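PDB 6BS9: stage III sporulation protein AB from Bacillus subtilis, which is needed for spore formation and probably serves as a component of a secretion-type complex assembled during sporulation. Local coordinates for residues Ala15-Gln18 / Ser19-Ala22; Gly27-Pro30 / Leu31-Ser35; Gln36-Ala39 / Lys40-Gln44; Lys73-Trp76 / Asp77-Leu81. All blocks are in the same frame, centred on the assembly; numbering follows the deposited sequence.

Contact 1. Residues Ala15-Gln18 / Ser19-Ala22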
# COMPACT_ATOMS: atom_id res chain seq x y z
N ALA A 15 -4.64 -2.43 6.07
CA ALA A 15 -5.17 -1.39 6.93
C ALA A 15 -4.96 -0.01 6.32
O ALA A 15 -5.86 0.81 6.25
CB ALA A 15 -4.52 -1.47 8.33
N ALA A 16 -3.72 0.27 5.95
CA ALA A 16 -3.35 1.55 5.46
C ALA A 16 -4.05 1.85 4.14
O ALA A 16 -4.59 2.96 3.97
CB ALA A 16 -1.84 1.56 5.25
N LEU A 17 -4.04 0.89 3.20
CA LEU A 17 -4.75 1.11 1.93
C LEU A 17 -6.28 1.23 2.04
O LEU A 17 -6.92 2.00 1.32
CB LEU A 17 -4.39 0.02 0.92
CG LEU A 17 -2.87 -0.05 0.61
CD1 LEU A 17 -2.60 -1.04 -0.52
CD2 LEU A 17 -2.25 1.29 0.30
N GLN A 18 -6.86 0.55 3.00
CA GLN A 18 -8.28 0.79 3.25
C GLN A 18 -8.52 2.24 3.67
O GLN A 18 -9.46 2.89 3.21
CB GLN A 18 -8.75 -0.14 4.30
CG GLN A 18 -10.19 0.00 4.67
CD GLN A 18 -10.52 -0.99 5.75
OE1 GLN A 18 -10.98 -2.08 5.48
NE2 GLN A 18 -10.22 -0.62 6.99
N SER A 19 -7.63 2.79 4.47
CA SER A 19 -7.78 4.22 4.89
C SER A 19 -7.53 5.18 3.79
O SER A 19 -8.26 6.13 3.61
CB SER A 19 -6.88 4.48 6.04
OG SER A 19 -7.32 3.69 7.13
N LEU A 20 -6.59 4.86 2.93
CA LEU A 20 -6.38 5.73 1.79
C LEU A 20 -7.51 5.65 0.79
O LEU A 20 -7.88 6.69 0.23
CB LEU A 20 -5.10 5.42 1.04
CG LEU A 20 -3.78 5.72 1.69
CD1 LEU A 20 -2.65 5.47 0.73
CD2 LEU A 20 -3.66 7.12 2.29
N GLU A 21 -8.02 4.44 0.51
CA GLU A 21 -9.21 4.30 -0.33
C GLU A 21 -10.31 5.21 0.12
O GLU A 21 -10.92 5.92 -0.68
CB GLU A 21 -9.75 2.85 -0.31
CG GLU A 21 -10.94 2.62 -1.26
CD GLU A 21 -11.65 1.26 -1.12
OE1 GLU A 21 -11.39 0.56 -0.08
OE2 GLU A 21 -12.36 0.82 -2.13
N ALA A 22 -10.59 5.23 1.41
CA ALA A 22 -11.68 6.10 1.90
C ALA A 22 -11.41 7.56 1.62
O ALA A 22 -12.31 8.32 1.24
CB ALA A 22 -11.92 5.84 3.37
O HOH W 1 -9.45 2.17 7.66
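Q18 and S19 meet on the outer side of helix 2-26 through one water, which accepts a hydrogen bond from Q18 NE2 at 3.0 Å and lies 2.7 Å from S19 OG. With CG anti to the backbone N of Q18 (chi1 179°) and the chain extended beyond it, the amide reaches the water that also lies beside S19 OG. S19 OG also lies 3.3 Å from A15 O, a weak approach at most. The same carbonyl takes the backbone N-H of S19, and the i to i+4 pattern continues with L20 N to A16 O at 2.9 Å and E21 N to L17 O at 2.8 Å, the latter nearly straight at 170°. L17 and L20 point to another side of the helix, where L17 CD2 comes no closer than 4.2 Å to L20 CD1, a light touch between branch ends. Both leucines are buried by other helices: L17 packs on L112 and L115 of helix 101-128, L20 on A34 and I38 of helix 31-41, and F50 touches both. This is an amphipathic helix in an all-helical bundle. Its chemistry is divided accordingly: one water links Q18 and S19 on the outer side, while L17 and L20 bury their branches against other helices.

Contact 2. Residues Gly27-Pro30 / Leu31-Ser35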
# COMPACT_ATOMS: atom_id res chain seq x y z
N GLY A 27 -13.00 11.45 1.23
CA GLY A 27 -12.23 12.34 2.02
C GLY A 27 -12.10 13.76 1.59
O GLY A 27 -12.14 14.12 0.43
N HIS A 28 -11.96 14.56 2.61
CA HIS A 28 -11.66 15.95 2.44
C HIS A 28 -10.23 16.21 2.88
O HIS A 28 -9.78 17.31 2.97
CB HIS A 28 -12.75 16.68 3.23
CG HIS A 28 -14.12 16.46 2.65
ND1 HIS A 28 -14.95 15.43 3.04
CD2 HIS A 28 -14.75 17.09 1.63
CE1 HIS A 28 -16.05 15.46 2.30
NE2 HIS A 28 -15.96 16.45 1.44
N THR A 29 -9.51 15.14 3.11
CA THR A 29 -8.15 15.23 3.52
C THR A 29 -7.23 15.15 2.25
O THR A 29 -7.37 14.25 1.44
CB THR A 29 -7.91 14.14 4.56
OG1 THR A 29 -8.92 14.28 5.57
CG2 THR A 29 -6.59 14.30 5.21
N PRO A 30 -6.33 16.12 2.07
CA PRO A 30 -5.33 15.94 1.00
C PRO A 30 -4.53 14.65 1.17
O PRO A 30 -4.28 14.20 2.28
CB PRO A 30 -4.44 17.13 1.14
CG PRO A 30 -5.28 18.16 1.85
CD PRO A 30 -6.12 17.38 2.82
N LEU A 31 -4.30 13.99 0.06
CA LEU A 31 -3.73 12.65 0.05
C LEU A 31 -2.38 12.67 0.84
O LEU A 31 -2.04 11.71 1.57
CB LEU A 31 -3.62 12.17 -1.43
CG LEU A 31 -3.44 10.70 -1.76
CD1 LEU A 31 -4.50 9.87 -1.05
CD2 LEU A 31 -3.59 10.49 -3.26
N HIS A 32 -1.62 13.73 0.65
CA HIS A 32 -0.34 13.81 1.35
C HIS A 32 -0.50 13.83 2.87
O HIS A 32 0.22 13.14 3.58
CB HIS A 32 0.49 15.00 0.84
CG HIS A 32 -0.01 16.35 1.24
ND1 HIS A 32 0.37 16.98 2.40
CD2 HIS A 32 -0.84 17.20 0.59
CE1 HIS A 32 -0.20 18.17 2.46
NE2 HIS A 32 -0.96 18.32 1.38
N THR A 33 -1.49 14.56 3.37
CA THR A 33 -1.78 14.55 4.78
C THR A 33 -2.31 13.18 5.25
O THR A 33 -1.89 12.65 6.25
CB THR A 33 -2.77 15.66 5.08
OG1 THR A 33 -2.22 16.91 4.59
CG2 THR A 33 -3.07 15.78 6.57
N ALA A 34 -3.23 12.57 4.51
CA ALA A 34 -3.76 11.26 4.88
C ALA A 34 -2.61 10.23 5.00
O ALA A 34 -2.50 9.47 5.95
CB ALA A 34 -4.75 10.80 3.85
N SER A 35 -1.70 10.25 4.04
CA SER A 35 -0.61 9.29 4.03
C SER A 35 0.33 9.56 5.22
O SER A 35 0.84 8.61 5.85
CB SER A 35 0.16 9.38 2.70
OG SER A 35 1.00 8.28 2.55
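P30 sits at the N-cap of helix 31-41, and its carbonyl starts the helical bonding by accepting A34 N at 3.0 Å. The buried part of this first turn is A34, which packs against E23 of helix 2-26 and so joins the turn to the preceding helix. T29 CG2, anti to its own backbone N (chi1 -52° for OG1), is directed at the start of the helix and rests 3.8 Å from A34 N and 4.1 Å from T33 CG2, the two threonine side chains crossing at about a right angle. A34 CB closes the same corner at 4.2 Å from T29 CG2. The solvent side belongs to P30, which is exposed although its contact with H32 is close. There the pyrrolidine ring meets the imidazole obliquely, P30 CB lying 3.6 Å from H32 CD2, while L57 and D58 of helix 46-58 also touch the histidine. H32 carries its ring between the backbone N and the carbonyl carbon (chi1 71°), a setting that folds the imidazole back toward the proline. On one face of the imidazole, offset toward its rim, T33 OG1 stands 3.1 Å above the ring plane.

Contact 3. Residues Gln36-Ala39 / Lys40-Gln44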
# COMPACT_ATOMS: atom_id res chain seq x y z
N GLN A 36 0.58 10.83 5.51
CA GLN A 36 1.46 11.15 6.63
C GLN A 36 0.81 10.70 7.95
O GLN A 36 1.50 10.15 8.80
CB GLN A 36 1.81 12.65 6.67
CG GLN A 36 2.95 13.03 7.71
CD GLN A 36 4.34 12.30 7.50
OE1 GLN A 36 4.88 11.70 8.43
NE2 GLN A 36 4.91 12.34 6.26
N GLN A 37 -0.51 10.87 8.09
CA GLN A 37 -1.22 10.44 9.31
C GLN A 37 -1.12 8.93 9.52
O GLN A 37 -0.91 8.45 10.63
CB GLN A 37 -2.71 10.81 9.29
CG GLN A 37 -3.05 12.29 9.34
CD GLN A 37 -4.54 12.57 9.02
OE1 GLN A 37 -5.31 11.71 8.49
NE2 GLN A 37 -4.95 13.76 9.34
N ILE A 38 -1.18 8.19 8.43
CA ILE A 38 -0.97 6.77 8.51
C ILE A 38 0.44 6.45 8.84
O ILE A 38 0.70 5.60 9.71
CB ILE A 38 -1.40 6.08 7.19
CG1 ILE A 38 -2.91 6.16 7.10
CG2 ILE A 38 -0.98 4.63 7.12
CD1 ILE A 38 -3.41 6.17 5.67
N ALA A 39 1.39 7.08 8.16
CA ALA A 39 2.81 6.83 8.48
C ALA A 39 3.12 6.99 10.02
O ALA A 39 3.80 6.17 10.59
CB ALA A 39 3.70 7.75 7.71
N LYS A 40 2.53 7.99 10.67
CA LYS A 40 2.78 8.26 12.10
C LYS A 40 2.32 7.12 13.00
O LYS A 40 2.87 6.91 14.03
CB LYS A 40 2.13 9.57 12.55
CG LYS A 40 2.83 10.82 12.05
CD LYS A 40 2.07 12.02 12.49
CE LYS A 40 2.74 13.29 11.96
NZ LYS A 40 2.15 14.52 12.62
N GLN A 41 1.37 6.33 12.53
CA GLN A 41 0.81 5.26 13.33
C GLN A 41 1.46 3.87 13.10
O GLN A 41 1.86 3.14 14.06
CB GLN A 41 -0.70 5.31 13.16
CG GLN A 41 -1.29 6.51 13.89
CD GLN A 41 -2.78 6.65 13.58
OE1 GLN A 41 -3.66 6.15 14.33
NE2 GLN A 41 -3.07 7.31 12.47
N LEU A 42 1.67 3.55 11.85
CA LEU A 42 2.30 2.27 11.52
C LEU A 42 3.77 2.14 11.93
O LEU A 42 4.55 3.09 11.95
CB LEU A 42 2.34 2.10 10.05
CG LEU A 42 1.05 2.01 9.31
CD1 LEU A 42 1.32 2.25 7.84
CD2 LEU A 42 0.49 0.63 9.54
N ALA A 43 4.10 0.92 12.30
CA ALA A 43 5.43 0.54 12.63
C ALA A 43 6.26 0.46 11.36
O ALA A 43 5.74 0.27 10.29
CB ALA A 43 5.42 -0.84 13.33
N GLN A 44 7.56 0.55 11.56
CA GLN A 44 8.53 0.35 10.48
C GLN A 44 8.65 -1.12 10.22
O GLN A 44 8.44 -1.88 11.11
CB GLN A 44 9.88 0.86 10.89
CG GLN A 44 9.88 2.34 11.21
CD GLN A 44 10.01 3.16 10.01
OE1 GLN A 44 9.62 2.78 8.85
NE2 GLN A 44 10.68 4.28 10.22
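The flat carboxamide of Q41 points back along the helix, and Q37 O lies almost exactly in its plane, at the NE2 edge. Q41 NE2 gives a proton to Q37 O at 3.1 Å with a nearly straight N-H...O angle of 176°. Seen from the carbonyl the approach is different: the donor stands well above the Q37 carbonyl plane, so the amide reaches this oxygen from over the plane and not along a lone pair. Q41 gets there with CG anti to its own carbonyl carbon (chi1 -72°) and the chain extended beyond CG. The next carbonyl, I38 O, is held by two backbone donors: L42 N at 3.1 Å, nearly in line with the C=O, and Q41 N at 3.0 Å from above the carbonyl plane. Two residues before I38, Q36 O accepts K40 N, while the methylenes of K40 run past that oxygen, CG at 3.6 Å. On the apolar side I38 and L42 lie alongside each other, pointing the same way, with I38 CG2 3.4 Å from L42 CD1. Helix 2-26 backs I38 through A16, and F50 of helix 46-58 touches L42. Cutting L42 back to alanine is likely to open a gap between I38 CG2 and F50, with the isoleucine methyl losing its closest partner here. The last carbonyls are thus served in different ways: Q37 O, whose i+4 N-H has turned to I38 O, is met by the Q41 side-chain amide, I38 O has two backbone donors, and A39 O takes S47 OG.

Contact 4. Residues Lys73-Trp76 / Asp77-Leu81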
# COMPACT_ATOMS: atom_id res chain seq x y z
N LYS A 73 9.50 1.67 -4.92
CA LYS A 73 10.85 1.20 -5.32
C LYS A 73 11.88 1.56 -4.28
O LYS A 73 12.79 0.79 -3.96
CB LYS A 73 11.25 1.76 -6.69
CG LYS A 73 10.42 1.20 -7.86
CD LYS A 73 11.05 1.39 -9.24
CE LYS A 73 10.46 2.48 -10.16
NZ LYS A 73 9.72 1.98 -11.36
N LYS A 74 11.74 2.76 -3.77
CA LYS A 74 12.66 3.26 -2.77
C LYS A 74 12.61 2.38 -1.53
O LYS A 74 13.65 2.11 -0.94
CB LYS A 74 12.27 4.73 -2.50
CG LYS A 74 13.20 5.61 -1.69
CD LYS A 74 12.42 6.88 -1.21
CE LYS A 74 13.13 7.64 -0.04
NZ LYS A 74 14.61 7.86 -0.15
N VAL A 75 11.44 1.92 -1.09
CA VAL A 75 11.38 1.20 0.19
C VAL A 75 11.41 -0.29 0.02
O VAL A 75 11.61 -1.02 1.01
CB VAL A 75 10.15 1.61 1.08
CG1 VAL A 75 10.06 3.13 1.26
CG2 VAL A 75 8.85 1.05 0.51
N TRP A 76 11.20 -0.75 -1.20
CA TRP A 76 10.96 -2.14 -1.44
C TRP A 76 11.86 -3.12 -0.71
O TRP A 76 11.38 -4.08 -0.09
CB TRP A 76 11.04 -2.45 -2.93
CG TRP A 76 10.69 -3.87 -3.15
CD1 TRP A 76 11.53 -4.88 -3.56
CD2 TRP A 76 9.44 -4.49 -2.81
NE1 TRP A 76 10.85 -6.08 -3.52
CE2 TRP A 76 9.56 -5.86 -3.07
CE3 TRP A 76 8.19 -3.98 -2.36
CZ2 TRP A 76 8.50 -6.75 -2.91
CZ3 TRP A 76 7.14 -4.85 -2.19
CH2 TRP A 76 7.31 -6.24 -2.47
N ASP A 77 13.16 -2.90 -0.76
CA ASP A 77 14.12 -3.84 -0.16
C ASP A 77 14.06 -3.87 1.36
O ASP A 77 14.56 -4.79 1.96
CB ASP A 77 15.55 -3.52 -0.62
CG ASP A 77 15.79 -3.88 -2.09
OD1 ASP A 77 15.11 -4.78 -2.66
OD2 ASP A 77 16.69 -3.27 -2.70
N THR A 78 13.45 -2.88 2.00
CA THR A 78 13.30 -2.94 3.45
C THR A 78 12.16 -3.87 3.91
O THR A 78 12.03 -4.21 5.10
CB THR A 78 13.14 -1.52 4.04
OG1 THR A 78 11.99 -0.89 3.49
CG2 THR A 78 14.38 -0.65 3.68
N LEU A 79 11.28 -4.21 2.98
CA LEU A 79 10.08 -4.94 3.33
C LEU A 79 10.39 -6.41 3.25
O LEU A 79 11.45 -6.78 2.75
CB LEU A 79 8.94 -4.55 2.39
CG LEU A 79 8.65 -3.05 2.26
CD1 LEU A 79 7.43 -2.86 1.39
CD2 LEU A 79 8.43 -2.34 3.62
N SER A 80 9.48 -7.22 3.77
CA SER A 80 9.60 -8.69 3.83
C SER A 80 8.51 -9.35 2.97
O SER A 80 7.90 -10.31 3.37
CB SER A 80 9.54 -9.16 5.28
OG SER A 80 10.64 -8.61 5.99
N LEU A 81 8.33 -8.85 1.76
CA LEU A 81 7.29 -9.30 0.87
C LEU A 81 7.86 -10.03 -0.36
O LEU A 81 8.98 -9.83 -0.72
CB LEU A 81 6.46 -8.07 0.47
CG LEU A 81 5.81 -7.26 1.61
CD1 LEU A 81 5.08 -6.05 1.10
CD2 LEU A 81 4.89 -8.13 2.47
O HOH W 2 10.27 -6.72 0.00
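Around V75 and W76 the backbone bonds are of the i to i+3 kind: V75 O accepts T78 N at 2.8 Å, and W76 O accepts L79 N at 3.1 Å from above the carbonyl plane. T78 adds its hydroxyl to the same V75 carbonyl, OG1 donating in the carbonyl plane onto a lone pair at 2.5 Å, a length so short that it deserves caution. For this, OG1 sits between the backbone N and carbonyl carbon of T78 (chi1 60°), turned back toward the helix. The indole of W76 extends along the turn, with CG anti to the backbone N (chi1 -176°), and its six-membered ring meets two leucines: L79 CD1 is 4.0 Å from CE3, and L81 CB is 3.6 Å from CH2. A water 2.9 Å from W76 O, probably donating to it, lies over one face of the indole near its rim. Outside the segments, Y86 of helix 83-95 meets the ring edge-to-face, and L81 packs on I10 and L13 of helix 2-26. Replacing W76 by an alanine would probably strip L79 and L81 of their shared partner and cost Y86 its aromatic contact. Here the turn links helix 64-75 to helix 83-95 in an all-helical bundle.

Overall arrangement
The four contacts follow one another along a single all-helical chain, one piece of the longer SpoIIIAB protein. Contact 1 lies within helix 2-26, contact 2 at the turn into helix 31-41, contact 3 at the far end of that helix, and contact 4 where helix 64-75 gives way to the connection before helix 83-95. Contacts 1 and 2 have centres about 11 Å apart and contacts 1 and 3 about 12 Å; both pairs touch, so helix 31-41 packs against the later part of helix 2-26. Contact 4 touches none of the others; its centre is about 19 Å from that of contact 1, on the opposite side of the chain's centre. Together they probably help hold the helices of this piece in one compact bundle.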